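PDB 5HAL: MoaF-like domain-containing protein from Burkholderia vietnamiensis, which is of unknown function but folds as a small calycin-type beta barrel and is possibly a beta-lactamase. Local coordinates for residues Glu24-Gly29 / Ile47-Tyr52; Met43-Thr48 / Gly57-Thr62. One frame throughout, in Å; residues are numbered along the deposited sequence. Where two conformers were deposited one is given.

Contact 1 (Glu24-Gly29 / Ile47-Tyr52); sequences EVRYDG and ITDGPY
Gly29 and Gly50 meet where two turns come together at one rim of an eight-stranded antiparallel barrel, the fold expected of a MoaF-like member of the calycin clan. Strand 22-27 and strand 42-49 are not neighbours in the sheet: strand 30-36 runs between them, and the segments touch mainly just beyond the end at which that strand begins. There the contact is largely backbone against backbone, with the Pro51 ring added. The carbonyl oxygen of Gly29 receives a CA-H...O contact from Gly50, CA to O 3.6 Å, and the same Gly29 O lies 3.7 Å from Pro51 CD. Both glycines have positive phi, 103° at Gly50, whose CA sits against that oxygen. Just before this turn, Thr48 and Asp49 both face Thr31 in a classic beta bulge.

The polar part is looser and lies at the surface. Arg26 turns its guanidinium back along its own strand to Glu24 in a salt bridge, NH2 to OE1 3.0 Å, with the nitrogen above the carboxylate plane, 57° out of it. Across the contact, Asp49 OD2 stays 4.5 Å from Arg26 NH1, beyond a salt bridge, so any attraction there is probably long-range. The other carboxylate oxygen of Glu24 takes a water-mediated route: one water lies 2.6 Å from Glu24 OE2, to which it donates, and 2.6 Å from Thr48 OG1.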
ATOM      1  N   GLU A  24       0.710  -5.300  -7.382  1.00 33.41           N
ATOM      2  CA  GLU A  24       2.128  -4.978  -7.362  1.00 36.77           C
ATOM      3  C   GLU A  24       2.323  -3.479  -7.555  1.00 35.01           C
ATOM      4  O   GLU A  24       1.806  -2.896  -8.516  1.00 37.77           O
ATOM      5  CB  GLU A  24       2.883  -5.744  -8.442  1.00 40.85           C
ATOM      6  CG  GLU A  24       4.364  -5.452  -8.414  1.00 40.99           C
ATOM      7  CD  GLU A  24       5.135  -6.295  -9.413  1.00 49.23           C
ATOM      8  OE1 GLU A  24       5.058  -6.002 -10.626  1.00 52.25           O
ATOM      9  OE2 GLU A  24       5.806  -7.258  -8.978  1.00 49.50           O
ATOM     10  N   VAL A  25       3.073  -2.858  -6.649  1.00 30.45           N
ATOM     11  CA  VAL A  25       3.424  -1.449  -6.753  1.00 29.48           C
ATOM     12  C   VAL A  25       4.916  -1.354  -7.036  1.00 31.47           C
ATOM     13  O   VAL A  25       5.720  -2.028  -6.384  1.00 34.57           O
ATOM     14  CB  VAL A  25       3.027  -0.665  -5.486  1.00 34.96           C
ATOM     15  CG1 VAL A  25       1.514  -0.448  -5.462  1.00 35.20           C
ATOM     16  CG2 VAL A  25       3.475  -1.389  -4.197  1.00 27.47           C
ATOM     17  N   ARG A  26       5.284  -0.536  -8.021  1.00 33.24           N
ATOM     18  CA  ARG A  26       6.677  -0.370  -8.420  1.00 37.70           C
ATOM     19  C   ARG A  26       7.043   1.106  -8.351  1.00 44.28           C
ATOM     20  O   ARG A  26       6.415   1.938  -9.011  1.00 37.88           O
ATOM     21  CB  ARG A  26       6.924  -0.919  -9.832  1.00 41.44           C
ATOM     22  CG  ARG A  26       6.377  -2.326 -10.078  1.00 56.06           C
ATOM     23  CD  ARG A  26       6.893  -2.914 -11.400  1.00 65.54           C
ATOM     24  NE  ARG A  26       8.305  -3.281 -11.287  1.00 77.70           N
ATOM     25  CZ  ARG A  26       8.761  -4.530 -11.217  1.00 79.24           C
ATOM     26  NH1 ARG A  26      10.063  -4.749 -11.088  1.00 78.66           N
ATOM     27  NH2 ARG A  26       7.921  -5.559 -11.282  1.00 75.79           N
ATOM     28  N   TYR A  27       8.061   1.425  -7.557  1.00 37.10           N
ATOM     29  CA  TYR A  27       8.564   2.779  -7.408  1.00 37.95           C
ATOM     30  C   TYR A  27      10.065   2.763  -7.655  1.00 42.27           C
ATOM     31  O   TYR A  27      10.693   1.704  -7.727  1.00 45.94           O
ATOM     32  CB  TYR A  27       8.278   3.349  -6.012  1.00 36.05           C
ATOM     33  CG  TYR A  27       6.925   3.015  -5.416  1.00 32.26           C
ATOM     34  CD1 TYR A  27       5.811   3.812  -5.662  1.00 33.68           C
ATOM     35  CD2 TYR A  27       6.769   1.923  -4.579  1.00 32.36           C
ATOM     36  CE1 TYR A  27       4.577   3.513  -5.096  1.00 30.11           C
ATOM     37  CE2 TYR A  27       5.544   1.620  -4.019  1.00 31.00           C
ATOM     38  CZ  TYR A  27       4.451   2.420  -4.283  1.00 32.31           C
ATOM     39  OH  TYR A  27       3.236   2.107  -3.729  1.00 31.14           O
ATOM     40  N   ASP A  28      10.653   3.943  -7.785  1.00 44.17           N
ATOM     41  CA  ASP A  28      12.103   4.003  -7.859  1.00 48.20           C
ATOM     42  C   ASP A  28      12.709   3.379  -6.603  1.00 57.98           C
ATOM     43  O   ASP A  28      12.486   3.856  -5.486  1.00 54.21           O
ATOM     44  CB  ASP A  28      12.561   5.447  -8.029  1.00 54.51           C
ATOM     45  CG  ASP A  28      14.039   5.552  -8.299  1.00 67.15           C
ATOM     46  OD1 ASP A  28      14.607   4.614  -8.897  1.00 78.07           O
ATOM     47  OD2 ASP A  28      14.639   6.571  -7.909  1.00 78.60           O
ATOM     48  N   GLY A  29      13.433   2.278  -6.785  1.00 55.64           N
ATOM     49  CA  GLY A  29      14.115   1.622  -5.690  1.00 51.48           C
ATOM     50  C   GLY A  29      13.258   0.753  -4.798  1.00 52.21           C
ATOM     51  O   GLY A  29      13.736   0.323  -3.742  1.00 56.58           O
ATOM     52  N   ILE A  47       7.856  -7.045   0.291  1.00 42.59           N
ATOM     53  CA  ILE A  47       8.801  -6.241  -0.473  1.00 45.45           C
ATOM     54  C   ILE A  47       9.659  -7.183  -1.308  1.00 49.36           C
ATOM     55  O   ILE A  47      10.388  -8.019  -0.767  1.00 52.56           O
ATOM     56  CB  ILE A  47       9.660  -5.380   0.460  1.00 43.75           C
ATOM     57  CG1 ILE A  47       8.751  -4.490   1.309  1.00 44.45           C
ATOM     58  CG2 ILE A  47      10.675  -4.556  -0.339  1.00 43.36           C
ATOM     59  CD1 ILE A  47       9.506  -3.577   2.246  1.00 55.87           C
ATOM     60  N   THR A  48       9.562  -7.063  -2.629  1.00 48.11           N
ATOM     61  CA  THR A  48      10.214  -7.996  -3.534  1.00 52.25           C
ATOM     62  C   THR A  48      11.410  -7.398  -4.259  1.00 60.24           C
ATOM     63  O   THR A  48      12.063  -8.110  -5.029  1.00 69.02           O
ATOM     64  CB  THR A  48       9.212  -8.529  -4.570  1.00 54.69           C
ATOM     65  OG1 THR A  48       8.828  -7.471  -5.455  1.00 59.84           O
ATOM     66  CG2 THR A  48       7.967  -9.091  -3.884  1.00 45.25           C
ATOM     67  N   ASP A  49      11.717  -6.122  -4.042  1.00 59.45           N
ATOM     68  CA  ASP A  49      12.843  -5.509  -4.732  1.00 62.53           C
ATOM     69  C   ASP A  49      13.314  -4.290  -3.948  1.00 59.21           C
ATOM     70  O   ASP A  49      12.518  -3.593  -3.315  1.00 61.70           O
ATOM     71  CB  ASP A  49      12.467  -5.129  -6.169  1.00 68.19           C
ATOM     72  CG  ASP A  49      13.655  -5.138  -7.112  1.00 87.89           C
ATOM     73  OD1 ASP A  49      14.733  -5.641  -6.723  1.00 92.89           O
ATOM     74  OD2 ASP A  49      13.502  -4.651  -8.252  1.00 95.42           O
ATOM     75  N   GLY A  50      14.616  -4.046  -3.990  1.00 63.07           N
ATOM     76  CA  GLY A  50      15.189  -2.934  -3.274  1.00 61.49           C
ATOM     77  C   GLY A  50      15.887  -3.391  -2.012  1.00 60.93           C
ATOM     78  O   GLY A  50      15.961  -4.586  -1.718  1.00 67.82           O
ATOM     79  N   PRO A  51      16.401  -2.440  -1.227  1.00 65.61           N
ATOM     80  CA  PRO A  51      17.226  -2.809  -0.070  1.00 68.06           C
ATOM     81  C   PRO A  51      16.467  -3.532   1.026  1.00 69.53           C
ATOM     82  O   PRO A  51      17.106  -4.128   1.900  1.00 74.25           O
ATOM     83  CB  PRO A  51      17.756  -1.458   0.424  1.00 73.59           C
ATOM     84  CG  PRO A  51      16.721  -0.480  -0.009  1.00 73.65           C
ATOM     85  CD  PRO A  51      16.234  -0.981  -1.341  1.00 74.85           C
ATOM     86  N   TYR A  52      15.137  -3.512   1.019  1.00 69.91           N
ATOM     87  CA  TYR A  52      14.361  -4.173   2.056  1.00 61.51           C
ATOM     88  C   TYR A  52      13.653  -5.416   1.541  1.00 60.06           C
ATOM     89  O   TYR A  52      12.733  -5.914   2.196  1.00 63.18           O
ATOM     90  CB  TYR A  52      13.362  -3.196   2.671  1.00 65.37           C
ATOM     91  CG  TYR A  52      14.039  -2.116   3.476  1.00 75.59           C
ATOM     92  CD1 TYR A  52      14.607  -2.403   4.712  1.00 81.21           C
ATOM     93  CD2 TYR A  52      14.132  -0.817   2.998  1.00 82.10           C
ATOM     94  CE1 TYR A  52      15.243  -1.423   5.457  1.00 86.55           C
ATOM     95  CE2 TYR A  52      14.765   0.174   3.736  1.00 89.19           C
ATOM     96  CZ  TYR A  52      15.319  -0.137   4.967  1.00 91.43           C
ATOM     97  OH  TYR A  52      15.951   0.838   5.708  1.00 97.99           O
TER
HETATM   98  O   HOH W   1       6.800  -8.300  -6.810  1.00 55.15           O

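Contact 2 (Met43-Thr48 / Gly57-Thr62)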
ATOM      1  N   MET A  43      -4.257  -6.070   5.351  1.00 28.14           N
ATOM      2  CA  MET A  43      -3.448  -6.157   4.152  1.00 22.81           C
ATOM      3  C   MET A  43      -2.125  -6.778   4.548  1.00 30.86           C
ATOM      4  O   MET A  43      -1.575  -6.454   5.604  1.00 27.13           O
ATOM      5  CB  MET A  43      -3.241  -4.767   3.508  1.00 23.82           C
ATOM      6  CG  MET A  43      -2.517  -4.796   2.160  1.00 25.99           C
ATOM      7  SD  MET A  43      -0.709  -4.719   2.317  1.00 28.68           S
ATOM      8  CE  MET A  43      -0.496  -2.981   2.655  1.00 27.19           C
ATOM      9  N   ARG A  44      -1.651  -7.716   3.735  1.00 27.66           N
ATOM     10  CA  ARG A  44      -0.338  -8.317   3.889  1.00 25.47           C
ATOM     11  C   ARG A  44       0.553  -7.867   2.738  1.00 33.39           C
ATOM     12  O   ARG A  44       0.144  -7.927   1.570  1.00 30.71           O
ATOM     13  CB  ARG A  44      -0.439  -9.846   3.926  1.00 26.51           C
ATOM     14  CG  ARG A  44      -1.309 -10.378   5.059  1.00 28.25           C
ATOM     15  CD  ARG A  44      -1.551 -11.882   4.934  1.00 28.41           C
ATOM     16  NE  ARG A  44      -2.354 -12.407   6.030  1.00 29.23           N
ATOM     17  CZ  ARG A  44      -3.677 -12.280   6.113  1.00 33.07           C
ATOM     18  NH1 ARG A  44      -4.339 -11.645   5.161  1.00 28.00           N
ATOM     19  NH2 ARG A  44      -4.342 -12.810   7.138  1.00 32.45           N
ATOM     20  N   TYR A  45       1.761  -7.413   3.062  1.00 28.35           N
ATOM     21  CA  TYR A  45       2.679  -6.903   2.057  1.00 31.36           C
ATOM     22  C   TYR A  45       3.922  -7.781   1.991  1.00 34.71           C
ATOM     23  O   TYR A  45       4.260  -8.497   2.938  1.00 36.70           O
ATOM     24  CB  TYR A  45       3.075  -5.432   2.324  1.00 32.47           C
ATOM     25  CG  TYR A  45       3.781  -5.163   3.655  1.00 36.68           C
ATOM     26  CD1 TYR A  45       5.160  -5.347   3.803  1.00 39.83           C
ATOM     27  CD2 TYR A  45       3.065  -4.709   4.754  1.00 38.90           C
ATOM     28  CE1 TYR A  45       5.799  -5.087   5.026  1.00 37.73           C
ATOM     29  CE2 TYR A  45       3.683  -4.455   5.968  1.00 41.10           C
ATOM     30  CZ  TYR A  45       5.045  -4.642   6.104  1.00 42.16           C
ATOM     31  OH  TYR A  45       5.628  -4.372   7.326  1.00 46.91           O
ATOM     32  N   ALA A  46       4.576  -7.738   0.833  1.00 36.50           N
ATOM     33  CA  ALA A  46       5.864  -8.385   0.626  1.00 43.61           C
ATOM     34  C   ALA A  46       6.711  -7.459  -0.234  1.00 39.62           C
ATOM     35  O   ALA A  46       6.316  -7.109  -1.347  1.00 46.92           O
ATOM     36  CB  ALA A  46       5.709  -9.758  -0.039  1.00 35.35           C
ATOM     37  N   ILE A  47       7.856  -7.045   0.291  1.00 42.59           N
ATOM     38  CA  ILE A  47       8.801  -6.241  -0.473  1.00 45.45           C
ATOM     39  C   ILE A  47       9.659  -7.183  -1.308  1.00 49.36           C
ATOM     40  O   ILE A  47      10.388  -8.019  -0.767  1.00 52.56           O
ATOM     41  CB  ILE A  47       9.660  -5.380   0.460  1.00 43.75           C
ATOM     42  CG1 ILE A  47       8.751  -4.490   1.309  1.00 44.45           C
ATOM     43  CG2 ILE A  47      10.675  -4.556  -0.339  1.00 43.36           C
ATOM     44  CD1 ILE A  47       9.506  -3.577   2.246  1.00 55.87           C
ATOM     45  N   THR A  48       9.562  -7.063  -2.629  1.00 48.11           N
ATOM     46  CA  THR A  48      10.214  -7.996  -3.534  1.00 52.25           C
ATOM     47  C   THR A  48      11.410  -7.398  -4.259  1.00 60.24           C
ATOM     48  O   THR A  48      12.063  -8.110  -5.029  1.00 69.02           O
ATOM     49  CB  THR A  48       9.212  -8.529  -4.570  1.00 54.69           C
ATOM     50  OG1 THR A  48       8.828  -7.471  -5.455  1.00 59.84           O
ATOM     51  CG2 THR A  48       7.967  -9.091  -3.884  1.00 45.25           C
ATOM     52  N   GLY A  57       4.720  -8.349   6.308  1.00 40.12           N
ATOM     53  CA  GLY A  57       3.965  -7.936   7.475  1.00 36.44           C
ATOM     54  C   GLY A  57       2.485  -7.903   7.158  1.00 36.60           C
ATOM     55  O   GLY A  57       2.076  -7.785   5.998  1.00 33.64           O
ATOM     56  N   GLU A  58       1.690  -8.041   8.210  1.00 40.21           N
ATOM     57  CA  GLU A  58       0.255  -7.821   8.137  1.00 35.62           C
ATOM     58  C   GLU A  58      -0.084  -6.548   8.892  1.00 38.32           C
ATOM     59  O   GLU A  58       0.340  -6.373  10.039  1.00 35.13           O
ATOM     60  CB  GLU A  58      -0.522  -8.990   8.727  1.00 30.64           C
ATOM     61  CG  GLU A  58      -2.030  -8.854   8.543  1.00 38.03           C
ATOM     62  CD  GLU A  58      -2.822  -9.946   9.242  1.00 50.36           C
ATOM     63  OE1 GLU A  58      -2.214 -10.798   9.915  1.00 60.53           O
ATOM     64  OE2 GLU A  58      -4.062  -9.952   9.125  1.00 50.87           O
ATOM     65  N   VAL A  59      -0.858  -5.669   8.256  1.00 32.28           N
ATOM     66  CA  VAL A  59      -1.285  -4.429   8.879  1.00 34.30           C
ATOM     67  C   VAL A  59      -2.802  -4.310   8.824  1.00 36.43           C
ATOM     68  O   VAL A  59      -3.479  -4.955   8.014  1.00 29.76           O
ATOM     69  CB  VAL A  59      -0.623  -3.200   8.216  1.00 29.67           C
ATOM     70  CG1 VAL A  59       0.901  -3.279   8.362  1.00 28.58           C
ATOM     71  CG2 VAL A  59      -1.032  -3.076   6.732  1.00 23.34           C
ATOM     72  N   GLU A  60      -3.336  -3.507   9.744  1.00 32.07           N
ATOM     73  CA  GLU A  60      -4.696  -2.981   9.649  0.52 31.83           C
ATOM     74  C   GLU A  60      -4.638  -1.651   8.913  1.00 23.01           C
ATOM     75  O   GLU A  60      -3.784  -0.821   9.214  1.00 26.33           O
ATOM     76  CB  GLU A  60      -5.317  -2.740  11.032  0.52 34.66           C
ATOM     77  CG  GLU A  60      -5.337  -3.909  11.989  0.52 38.58           C
ATOM     78  CD  GLU A  60      -4.315  -3.794  13.106  0.52 35.90           C
ATOM     79  OE1 GLU A  60      -3.838  -4.861  13.554  0.52 43.93           O
ATOM     80  OE2 GLU A  60      -3.983  -2.657  13.537  0.52 27.26           O
ATOM     81  N   TYR A  61      -5.565  -1.426   7.981  1.00 26.53           N
ATOM     82  CA  TYR A  61      -5.555  -0.169   7.238  1.00 27.18           C
ATOM     83  C   TYR A  61      -6.931   0.482   7.280  1.00 25.53           C
ATOM     84  O   TYR A  61      -7.944  -0.168   7.543  1.00 29.12           O
ATOM     85  CB  TYR A  61      -5.118  -0.379   5.773  1.00 20.39           C
ATOM     86  CG  TYR A  61      -6.098  -1.217   4.980  1.00 23.56           C
ATOM     87  CD1 TYR A  61      -6.019  -2.605   4.982  1.00 21.86           C
ATOM     88  CD2 TYR A  61      -7.116  -0.616   4.234  1.00 25.20           C
ATOM     89  CE1 TYR A  61      -6.931  -3.381   4.256  1.00 26.31           C
ATOM     90  CE2 TYR A  61      -8.036  -1.383   3.508  1.00 23.07           C
ATOM     91  CZ  TYR A  61      -7.943  -2.757   3.527  1.00 22.43           C
ATOM     92  OH  TYR A  61      -8.850  -3.503   2.809  1.00 26.56           O
ATOM     93  N   THR A  62      -6.947   1.783   7.009  1.00 25.51           N
ATOM     94  CA  THR A  62      -8.153   2.526   6.680  1.00 26.96           C
ATOM     95  C   THR A  62      -8.126   2.858   5.196  1.00 24.43           C
ATOM     96  O   THR A  62      -7.066   2.886   4.568  1.00 25.07           O
ATOM     97  CB  THR A  62      -8.259   3.828   7.501  1.00 30.84           C
ATOM     98  OG1 THR A  62      -7.137   4.684   7.209  1.00 28.10           O
ATOM     99  CG2 THR A  62      -8.269   3.510   9.005  1.00 26.13           C
TER
HETATM  100  O   HOH W   2      -1.322 -12.973   9.162  1.00 34.66           O
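Tyr45 lays its ring over the backbone of Gly57 in the antiparallel hairpin of strands 42-49 and 56-67, at the end near the connecting loop, in the barrel wall. From CB the side chain swings across to the neighbouring strand, because chi1 of 60° sets CG between the backbone N and the carbonyl carbon. CG and CD2 pass over Gly57 O, CD1 and CE1 over Gly57 N, and CZ and OH approach Gly57 CA. This CH-pi contact places Gly57 CA 4.0 Å from the ring centroid, 24° off its normal. At the ring edge, in plane, CE2 meets Val59 CG1 at 3.9 Å. The ring lies directly on the Gly57 backbone, with Tyr45 CZ 3.7 Å from Gly57 CA.

Beneath the ring, Tyr45 N donates to Gly57 O, while the return bond from Gly57 N to Tyr45 O is weak. Met43 and Val59 form a firmer hydrogen-bonded pair: Val59 N reaches Met43 O at 2.9 Å in a nearly straight bond. On the face they share with Tyr45, Met43 CE lies beside Val59 CG2, and Met43 CB packs on Tyr61 CD1 at 3.8 Å; Trp75 of strand 70-76 touches both Met43 and Val59.

Arg44 and Glu58 lie side by side on the other face. Their guanidinium and carboxylate planes are stacked, 26° apart, with Glu58 OE2 3.5 Å from Arg44 NH2 and over the guanidinium face. No N-H points at that oxygen, so the NH2-OE2 attraction is probably one of charge. A water adds a link, donating to Glu58 OE1 at 2.5 Å and accepting weakly from Arg44 NE. Arg44 NH1 forms a salt bridge with Asp37, and Arg44 therefore probably shares its charge between two carboxylates.

Contacts 1 and 2 overlap on strand 42-49, contact 1 taking its end and the turn that follows; they share Ile47 and Thr48, with their centres about 14 Å apart. Contact 2 binds this strand to its hairpin partner, 56-67, within the barrel wall, and its centre is about 7 Å from that of the chain. Contact 1 lies farther out, about 12 Å from the chain centre, where the strand leaves the sheet and meets the turn after strand 22-27. Going from contact 2 to contact 1, paired backbone and buried apolar side chains give way to glycine turns and a water bridge at the surface. No ligand or catalytic residue is identified that would tie either contact to an active site.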